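Local coordinates for protein extracellular invertase (Aspergillus kawachii, PDB 5XHA) that probably hydrolyses sucrose and related beta-D-fructofuranosides, releasing fructose, as a glycoside hydrolase of family 32, at residues A96-S101 with A168-Y173; T135-V140 with Q153-P158; N188-T193 with L208-D213. One frame throughout, in Å; residues are numbered along the deposited sequence.

Contact 1 of 3, residues A96-S101 with A168-Y173; sequences AVFDGS and AFRDPY. With FRU (beta-D-fructofuranose), chain B; FRU (beta-D-fructofuranose), chain C.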
# COMPACT_ATOMS: atom_id res chain seq x y z
N ALA A 96 1.04 -9.75 9.97
CA ALA A 96 1.55 -11.09 9.67
C ALA A 96 2.52 -11.12 8.50
O ALA A 96 2.55 -10.19 7.68
CB ALA A 96 0.39 -12.06 9.45
N VAL A 97 3.33 -12.16 8.48
CA VAL A 97 4.19 -12.51 7.38
C VAL A 97 3.70 -13.83 6.82
O VAL A 97 3.75 -14.85 7.50
CB VAL A 97 5.64 -12.68 7.83
CG1 VAL A 97 6.50 -13.27 6.71
CG2 VAL A 97 6.21 -11.35 8.29
N PHE A 98 3.25 -13.81 5.57
CA PHE A 98 2.85 -15.02 4.88
C PHE A 98 4.00 -15.46 3.92
O PHE A 98 5.08 -14.88 3.93
CB PHE A 98 1.53 -14.77 4.12
CG PHE A 98 0.28 -14.68 4.97
CD1 PHE A 98 0.28 -14.89 6.35
CD2 PHE A 98 -0.94 -14.41 4.36
CE1 PHE A 98 -0.90 -14.81 7.09
CE2 PHE A 98 -2.11 -14.33 5.10
CZ PHE A 98 -2.09 -14.54 6.47
N ASP A 99 3.75 -16.49 3.11
CA ASP A 99 4.78 -17.09 2.27
C ASP A 99 5.49 -16.09 1.36
O ASP A 99 4.91 -15.11 0.91
CB ASP A 99 4.19 -18.18 1.36
CG ASP A 99 3.56 -19.33 2.13
OD1 ASP A 99 3.80 -19.44 3.34
OD2 ASP A 99 2.81 -20.12 1.50
N GLY A 100 6.75 -16.38 1.09
CA GLY A 100 7.51 -15.63 0.11
C GLY A 100 8.49 -16.58 -0.55
O GLY A 100 8.71 -17.69 -0.05
N SER A 101 9.07 -16.13 -1.66
CA SER A 101 10.09 -16.87 -2.37
C SER A 101 11.31 -15.99 -2.62
O SER A 101 11.26 -14.77 -2.49
CB SER A 101 9.51 -17.41 -3.69
OG SER A 101 9.02 -16.37 -4.51
N ALA A 168 -8.17 -13.72 -2.45
CA ALA A 168 -6.86 -13.87 -1.85
C ALA A 168 -5.84 -13.32 -2.84
O ALA A 168 -6.10 -13.28 -4.04
CB ALA A 168 -6.58 -15.34 -1.59
N PHE A 169 -4.68 -12.93 -2.33
CA PHE A 169 -3.61 -12.32 -3.13
C PHE A 169 -2.27 -12.46 -2.41
O PHE A 169 -1.76 -11.52 -1.81
CB PHE A 169 -3.96 -10.85 -3.39
CG PHE A 169 -3.04 -10.15 -4.36
CD1 PHE A 169 -3.07 -10.46 -5.70
CD2 PHE A 169 -2.21 -9.12 -3.94
CE1 PHE A 169 -2.24 -9.82 -6.60
CE2 PHE A 169 -1.38 -8.46 -4.83
CZ PHE A 169 -1.39 -8.81 -6.17
N ARG A 170 -1.71 -13.67 -2.46
CA ARG A 170 -0.54 -14.01 -1.66
C ARG A 170 0.34 -15.11 -2.25
O ARG A 170 -0.00 -15.73 -3.26
CB ARG A 170 -0.97 -14.44 -0.26
CG ARG A 170 -2.00 -15.56 -0.22
CD ARG A 170 -2.27 -16.02 1.23
NE ARG A 170 -3.36 -16.99 1.29
CZ ARG A 170 -4.66 -16.70 1.36
NH1 ARG A 170 -5.08 -15.44 1.43
NH2 ARG A 170 -5.57 -17.70 1.37
N ASP A 171 1.47 -15.34 -1.57
CA ASP A 171 2.40 -16.46 -1.85
C ASP A 171 3.14 -16.27 -3.17
O ASP A 171 3.18 -17.19 -4.00
CB ASP A 171 1.69 -17.82 -1.84
CG ASP A 171 0.82 -18.02 -0.62
OD1 ASP A 171 1.08 -17.39 0.43
OD2 ASP A 171 -0.14 -18.82 -0.72
N PRO A 172 3.76 -15.10 -3.33
CA PRO A 172 4.50 -14.78 -4.55
C PRO A 172 5.60 -15.79 -4.79
O PRO A 172 6.40 -16.09 -3.88
CB PRO A 172 5.08 -13.38 -4.27
CG PRO A 172 5.09 -13.27 -2.77
CD PRO A 172 3.90 -14.04 -2.31
N TYR A 173 5.61 -16.34 -6.00
CA TYR A 173 6.53 -17.42 -6.37
C TYR A 173 7.35 -16.95 -7.58
O TYR A 173 6.84 -16.84 -8.70
CB TYR A 173 5.77 -18.73 -6.69
CG TYR A 173 6.72 -19.90 -6.80
CD1 TYR A 173 7.07 -20.65 -5.69
CD2 TYR A 173 7.31 -20.22 -8.01
CE1 TYR A 173 7.96 -21.71 -5.78
CE2 TYR A 173 8.21 -21.27 -8.12
CZ TYR A 173 8.53 -22.02 -7.00
OH TYR A 173 9.44 -23.05 -7.11
C1 FRU B . -1.68 -22.03 3.04
C2 FRU B . -1.54 -20.56 3.53
C3 FRU B . -0.77 -19.71 2.51
C4 FRU B . -0.25 -18.57 3.40
C5 FRU B . 0.03 -19.27 4.72
C6 FRU B . -0.35 -18.43 5.95
O1 FRU B . -1.76 -22.98 4.12
O3 FRU B . -1.56 -19.29 1.39
O4 FRU B . 0.93 -17.94 2.90
O5 FRU B . -0.71 -20.50 4.71
O6 FRU B . -0.29 -19.22 7.15
C1 FRU C . -3.81 -20.70 4.55
C2 FRU C . -4.87 -19.86 5.29
C3 FRU C . -6.21 -19.66 4.55
C4 FRU C . -6.73 -18.36 5.15
C5 FRU C . -5.50 -17.67 5.75
C6 FRU C . -5.61 -17.44 7.26
O1 FRU C . -2.83 -19.93 3.83
O2 FRU C . -5.14 -20.51 6.55
O3 FRU C . -7.20 -20.71 4.69
O4 FRU C . -7.41 -17.59 4.16
O5 FRU C . -4.38 -18.53 5.54
O6 FRU C . -5.47 -16.06 7.50
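S101 and P172 lie in the tightly packed part of this contact. S101 OG gives a hydrogen bond of 2.7 Å to P172 O, from above the carbonyl plane, and is also bonded to V174 N. Its torsion (chi1 58°) places OG between the backbone N and carbonyl carbon, turned toward the 168-173 strand. P172 CD packs on D99 O at 3.5 Å, and D99 CB lies 3.3 Å from D171 OD1. The strands, at 27°, spread apart toward A96 and A168. They are the first strands of two neighbouring blades of the family 32 five-bladed beta-propeller. R170, D171 and P172 form the family's RDP motif. At the wide end direct contact thins to F98 CD2 against R170 CD (3.8 Å). The chain B fructosyl unit of a bound sugar, linked through C2 to O1 of the chain C unit, fits here. Its C6 lies over one face of the F98 ring. R170 NE meets its O3 at 2.9 Å, in plane; the chain C unit lies over one guanidinium face, and E248 and E134 hold the other nitrogens. D171 OD1 accepts from chain B O4 at 2.5 Å, and OD2 from O3 at 2.6 Å. D99 N donates to that O4.

Contact 2 of 3, residues T135-V140 with Q153-P158; sequences TQSLAV and QGPVIP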
# COMPACT_ATOMS: atom_id res chain seq x y z
N THR A 135 -0.12 -7.35 0.70
CA THR A 135 0.77 -6.69 -0.27
C THR A 135 2.00 -7.56 -0.41
O THR A 135 2.16 -8.52 0.34
CB THR A 135 1.20 -5.30 0.19
OG1 THR A 135 1.87 -5.41 1.46
CG2 THR A 135 -0.00 -4.37 0.32
N GLN A 136 2.86 -7.26 -1.37
CA GLN A 136 4.06 -8.04 -1.55
C GLN A 136 5.25 -7.10 -1.36
O GLN A 136 5.34 -6.07 -2.04
CB GLN A 136 4.11 -8.71 -2.94
CG GLN A 136 2.74 -9.13 -3.49
CD GLN A 136 2.02 -10.10 -2.58
OE1 GLN A 136 2.65 -10.91 -1.89
NE2 GLN A 136 0.69 -10.02 -2.57
N SER A 137 6.15 -7.47 -0.46
CA SER A 137 7.27 -6.64 -0.03
C SER A 137 8.60 -7.37 -0.23
O SER A 137 8.64 -8.61 -0.37
CB SER A 137 7.08 -6.27 1.45
OG SER A 137 5.98 -5.38 1.62
N LEU A 138 9.70 -6.61 -0.22
CA LEU A 138 11.04 -7.16 -0.35
C LEU A 138 11.85 -7.12 0.94
O LEU A 138 11.79 -6.15 1.71
CB LEU A 138 11.85 -6.41 -1.41
CG LEU A 138 11.38 -6.50 -2.87
CD1 LEU A 138 12.19 -5.52 -3.73
CD2 LEU A 138 11.50 -7.92 -3.37
N ALA A 139 12.61 -8.18 1.15
CA ALA A 139 13.65 -8.21 2.15
C ALA A 139 14.91 -8.84 1.55
O ALA A 139 14.84 -9.62 0.59
CB ALA A 139 13.19 -8.96 3.39
N VAL A 140 16.06 -8.50 2.11
CA VAL A 140 17.36 -8.96 1.61
C VAL A 140 18.20 -9.51 2.76
O VAL A 140 18.29 -8.89 3.83
CB VAL A 140 18.12 -7.81 0.92
CG1 VAL A 140 19.51 -8.24 0.52
CG2 VAL A 140 17.36 -7.34 -0.31
N GLN A 153 11.03 0.63 2.81
CA GLN A 153 10.17 1.24 1.81
C GLN A 153 8.87 0.42 1.79
O GLN A 153 8.81 -0.63 2.41
CB GLN A 153 10.83 1.22 0.43
CG GLN A 153 11.11 -0.20 -0.06
CD GLN A 153 11.22 -0.26 -1.56
OE1 GLN A 153 12.20 0.16 -2.13
NE2 GLN A 153 10.20 -0.75 -2.20
N GLY A 154 7.85 0.92 1.10
CA GLY A 154 6.59 0.21 0.96
C GLY A 154 6.66 -1.03 0.10
O GLY A 154 7.69 -1.35 -0.48
N PRO A 155 5.53 -1.75 -0.00
CA PRO A 155 5.52 -2.93 -0.84
C PRO A 155 5.80 -2.59 -2.30
O PRO A 155 5.43 -1.51 -2.77
CB PRO A 155 4.09 -3.47 -0.71
CG PRO A 155 3.29 -2.32 -0.22
CD PRO A 155 4.23 -1.50 0.64
N VAL A 156 6.44 -3.53 -2.99
CA VAL A 156 6.73 -3.38 -4.41
C VAL A 156 5.52 -3.76 -5.27
O VAL A 156 5.40 -3.30 -6.41
CB VAL A 156 7.98 -4.16 -4.83
CG1 VAL A 156 9.20 -3.59 -4.11
CG2 VAL A 156 7.85 -5.65 -4.58
N ILE A 157 4.62 -4.56 -4.71
CA ILE A 157 3.32 -4.82 -5.31
C ILE A 157 2.24 -4.48 -4.27
O ILE A 157 1.86 -5.34 -3.48
CB ILE A 157 3.16 -6.27 -5.81
CG1 ILE A 157 4.28 -6.62 -6.79
CG2 ILE A 157 1.81 -6.45 -6.47
CD1 ILE A 157 4.29 -8.06 -7.24
N PRO A 158 1.77 -3.22 -4.25
CA PRO A 158 0.88 -2.76 -3.18
C PRO A 158 -0.60 -3.18 -3.28
O PRO A 158 -1.44 -2.63 -2.60
CB PRO A 158 1.03 -1.24 -3.23
CG PRO A 158 1.46 -0.94 -4.63
CD PRO A 158 2.28 -2.10 -5.06
O HOH W 1 9.18 -3.69 -0.08
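Q136 and I157 form a single antiparallel hydrogen-bonded pair. Q136 N donates to I157 O at 3.0 Å. I157 N returns an almost straight bond (177°) to Q136 O, in the carbonyl plane. V156 N also reaches Q136 O, but that bond is weak and bent. Two residues, V156 and I157, thus face Q136, which makes a classic beta bulge. At the bulge, the loop after strand 149-150 pairs with strand 134-140 in the second blade of the propeller. Further along, one water joins the segments by accepting from L138 N and donating to G154 O.

P155 is wedged in with its CB 3.2 Å from Q136 O and 3.5 Å from T135 CB. S137 OG lies over the same proline, though its polar partner is S117. L138 and V156 cross at about a right angle, and L138 CD1 touches V156 CG1 at 3.6 Å. Q136 CG rests on I157 CB at 3.7 Å. Beyond CG the Q136 chain bends (chi2 -58°), and its amide bonds to T116 and F169 O.

V156 O bonds R131 of the second subunit, and the backbone of G154 bonds that subunit too. The chemistry implies a loop held by backbone bonds and by apolar packing on both faces of the strand, P155 on the T135 and S137 face, V156 and I157 on that of L138 and Q136.

Contact 3 of 3, residues N188-T193 with L208-D213; sequences NNTWYT and LYRQYD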
# COMPACT_ATOMS: atom_id res chain seq x y z
N ASN A 188 16.09 -11.84 -21.74
CA ASN A 188 16.49 -13.20 -21.39
C ASN A 188 16.65 -13.35 -19.89
O ASN A 188 17.30 -12.52 -19.28
CB ASN A 188 17.81 -13.58 -22.07
CG ASN A 188 17.69 -13.70 -23.57
OD1 ASN A 188 18.47 -13.10 -24.31
ND2 ASN A 188 16.71 -14.47 -24.04
N ASN A 189 16.08 -14.40 -19.31
CA ASN A 189 16.24 -14.65 -17.87
C ASN A 189 15.56 -13.59 -16.99
O ASN A 189 15.98 -13.36 -15.86
CB ASN A 189 17.72 -14.78 -17.49
CG ASN A 189 18.41 -15.92 -18.19
OD1 ASN A 189 17.78 -16.91 -18.56
ND2 ASN A 189 19.72 -15.78 -18.39
N THR A 190 14.53 -12.97 -17.54
CA THR A 190 13.57 -12.22 -16.76
C THR A 190 13.02 -13.09 -15.63
O THR A 190 12.78 -14.29 -15.80
CB THR A 190 12.40 -11.78 -17.67
OG1 THR A 190 12.85 -10.74 -18.55
CG2 THR A 190 11.22 -11.26 -16.87
N TRP A 191 12.83 -12.48 -14.47
CA TRP A 191 12.16 -13.10 -13.35
C TRP A 191 10.67 -12.86 -13.50
O TRP A 191 10.25 -11.72 -13.72
CB TRP A 191 12.68 -12.54 -12.02
CG TRP A 191 13.97 -13.11 -11.62
CD1 TRP A 191 15.22 -12.54 -11.78
CD2 TRP A 191 14.19 -14.38 -11.02
NE1 TRP A 191 16.19 -13.39 -11.29
CE2 TRP A 191 15.58 -14.53 -10.82
CE3 TRP A 191 13.34 -15.41 -10.60
CZ2 TRP A 191 16.14 -15.67 -10.24
CZ3 TRP A 191 13.89 -16.54 -10.02
CH2 TRP A 191 15.28 -16.66 -9.84
N TYR A 192 9.91 -13.94 -13.42
CA TYR A 192 8.46 -13.92 -13.30
C TYR A 192 8.08 -14.16 -11.85
O TYR A 192 8.85 -14.72 -11.07
CB TYR A 192 7.81 -15.00 -14.20
CG TYR A 192 8.18 -14.78 -15.65
CD1 TYR A 192 7.51 -13.84 -16.44
CD2 TYR A 192 9.26 -15.45 -16.22
CE1 TYR A 192 7.88 -13.60 -17.75
CE2 TYR A 192 9.65 -15.21 -17.53
CZ TYR A 192 8.96 -14.29 -18.29
OH TYR A 192 9.35 -14.06 -19.59
N THR A 193 6.88 -13.70 -11.51
CA THR A 193 6.26 -13.96 -10.24
C THR A 193 4.81 -14.35 -10.50
O THR A 193 4.10 -13.62 -11.18
CB THR A 193 6.30 -12.70 -9.36
OG1 THR A 193 7.65 -12.42 -8.97
CG2 THR A 193 5.47 -12.88 -8.12
N LEU A 208 -0.12 -13.39 -12.93
CA LEU A 208 1.25 -13.46 -13.46
C LEU A 208 1.84 -12.07 -13.64
O LEU A 208 1.16 -11.16 -14.13
CB LEU A 208 1.26 -14.21 -14.80
CG LEU A 208 2.60 -14.38 -15.54
CD1 LEU A 208 3.54 -15.24 -14.74
CD2 LEU A 208 2.37 -14.97 -16.94
N TYR A 209 3.11 -11.94 -13.25
CA TYR A 209 3.86 -10.69 -13.36
C TYR A 209 5.25 -10.96 -13.92
O TYR A 209 5.78 -12.06 -13.81
CB TYR A 209 4.04 -10.04 -11.97
CG TYR A 209 2.75 -9.66 -11.28
CD1 TYR A 209 1.94 -10.62 -10.69
CD2 TYR A 209 2.35 -8.33 -11.22
CE1 TYR A 209 0.76 -10.28 -10.07
CE2 TYR A 209 1.17 -7.98 -10.60
CZ TYR A 209 0.38 -8.95 -10.02
OH TYR A 209 -0.79 -8.60 -9.40
N ARG A 210 5.87 -9.94 -14.50
CA ARG A 210 7.29 -10.01 -14.82
C ARG A 210 8.02 -8.79 -14.33
O ARG A 210 7.47 -7.69 -14.28
CB ARG A 210 7.55 -10.21 -16.32
CG ARG A 210 7.35 -9.00 -17.19
CD ARG A 210 7.82 -9.25 -18.62
NE ARG A 210 7.28 -8.21 -19.47
CZ ARG A 210 7.21 -8.25 -20.80
NH1 ARG A 210 7.65 -9.30 -21.49
NH2 ARG A 210 6.68 -7.22 -21.44
N GLN A 211 9.26 -9.03 -13.94
CA GLN A 211 10.23 -8.01 -13.59
C GLN A 211 10.24 -6.91 -14.65
O GLN A 211 10.43 -7.20 -15.81
CB GLN A 211 11.60 -8.69 -13.54
CG GLN A 211 12.77 -7.77 -13.43
CD GLN A 211 14.09 -8.49 -13.28
OE1 GLN A 211 15.03 -7.93 -12.74
NE2 GLN A 211 14.18 -9.71 -13.78
N TYR A 212 10.06 -5.65 -14.24
CA TYR A 212 10.06 -4.51 -15.16
C TYR A 212 11.40 -3.78 -15.16
O TYR A 212 11.77 -3.16 -16.15
CB TYR A 212 8.97 -3.53 -14.73
CG TYR A 212 8.67 -2.40 -15.69
CD1 TYR A 212 7.94 -2.62 -16.86
CD2 TYR A 212 9.08 -1.10 -15.41
CE1 TYR A 212 7.64 -1.58 -17.73
CE2 TYR A 212 8.78 -0.05 -16.27
CZ TYR A 212 8.06 -0.30 -17.43
OH TYR A 212 7.75 0.72 -18.29
N ASP A 213 12.11 -3.84 -14.03
CA ASP A 213 13.37 -3.15 -13.84
C ASP A 213 14.35 -4.12 -13.20
O ASP A 213 13.96 -5.09 -12.52
CB ASP A 213 13.17 -1.95 -12.90
CG ASP A 213 12.68 -2.38 -11.51
OD1 ASP A 213 11.61 -2.98 -11.43
OD2 ASP A 213 13.38 -2.17 -10.50
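Y209 O lies at the edge of the Y192 ring, 3.6 Å from CD1. R210 CB meets the same ring obliquely, also at CD1. Over one face of that ring sits the methyl CG2 of T190, 4.0 Å above the plane and offset toward the rim. The Y209 ring takes T193 O at its edge, in plane. The W191 ring is met in plane, at its edge, by the amide end of Q211.

Y192 and R210 lie side by side and point the same way, with ring and guanidinium planes 32° apart. They are a non-hydrogen-bonded antiparallel pair, so their side chains share one sheet face. R210 CG sits between its backbone N and carbonyl carbon (chi1 75°), and the chain then runs out extended past the ring. Both polar ends find partners nearby: S186 bonds Y192 OH and R210 NH1, D181 also bonds the hydroxyl, and E220 makes a salt bridge to R210 NE.

T193 and Y209 are the hydrogen-bonded pair. T193 N donates to Y209 O at 3.0 Å, and Y209 N to T193 O at 2.8 Å. Q211 N closes the series on W191 O at 2.9 Å. These strands are the middle two of a four-stranded propeller blade, joined as a hairpin. The chemistry implies a backbone-bonded pair whose Y192-R210 face is tied to helix 178-184 and the residues just after it through D181 and S186, and to strand 219-227 through E220.

How the contacts relate
Contacts 1 and 3 share a blade: strand 166-176 of contact 1 is the neighbour of strand 191-199 in contact 3. Contacts 1 and 2 both draw on the preceding blade, and contact 2 is nested within the chain loop that contact 1 closes. All three are largely buried, but contact 1 lies nearest the chain centre. Contact 2 borders the second subunit, and contact 3 touches it through Y212. Contact 1 joins two blades by one side-chain to backbone hydrogen bond and by packing, with the sugar bridging its wider end. The other two rely chiefly on backbone hydrogen bonds, irregular in contact 2 and regular in contact 3. The F169 ring links them, packing on I157 and Y209.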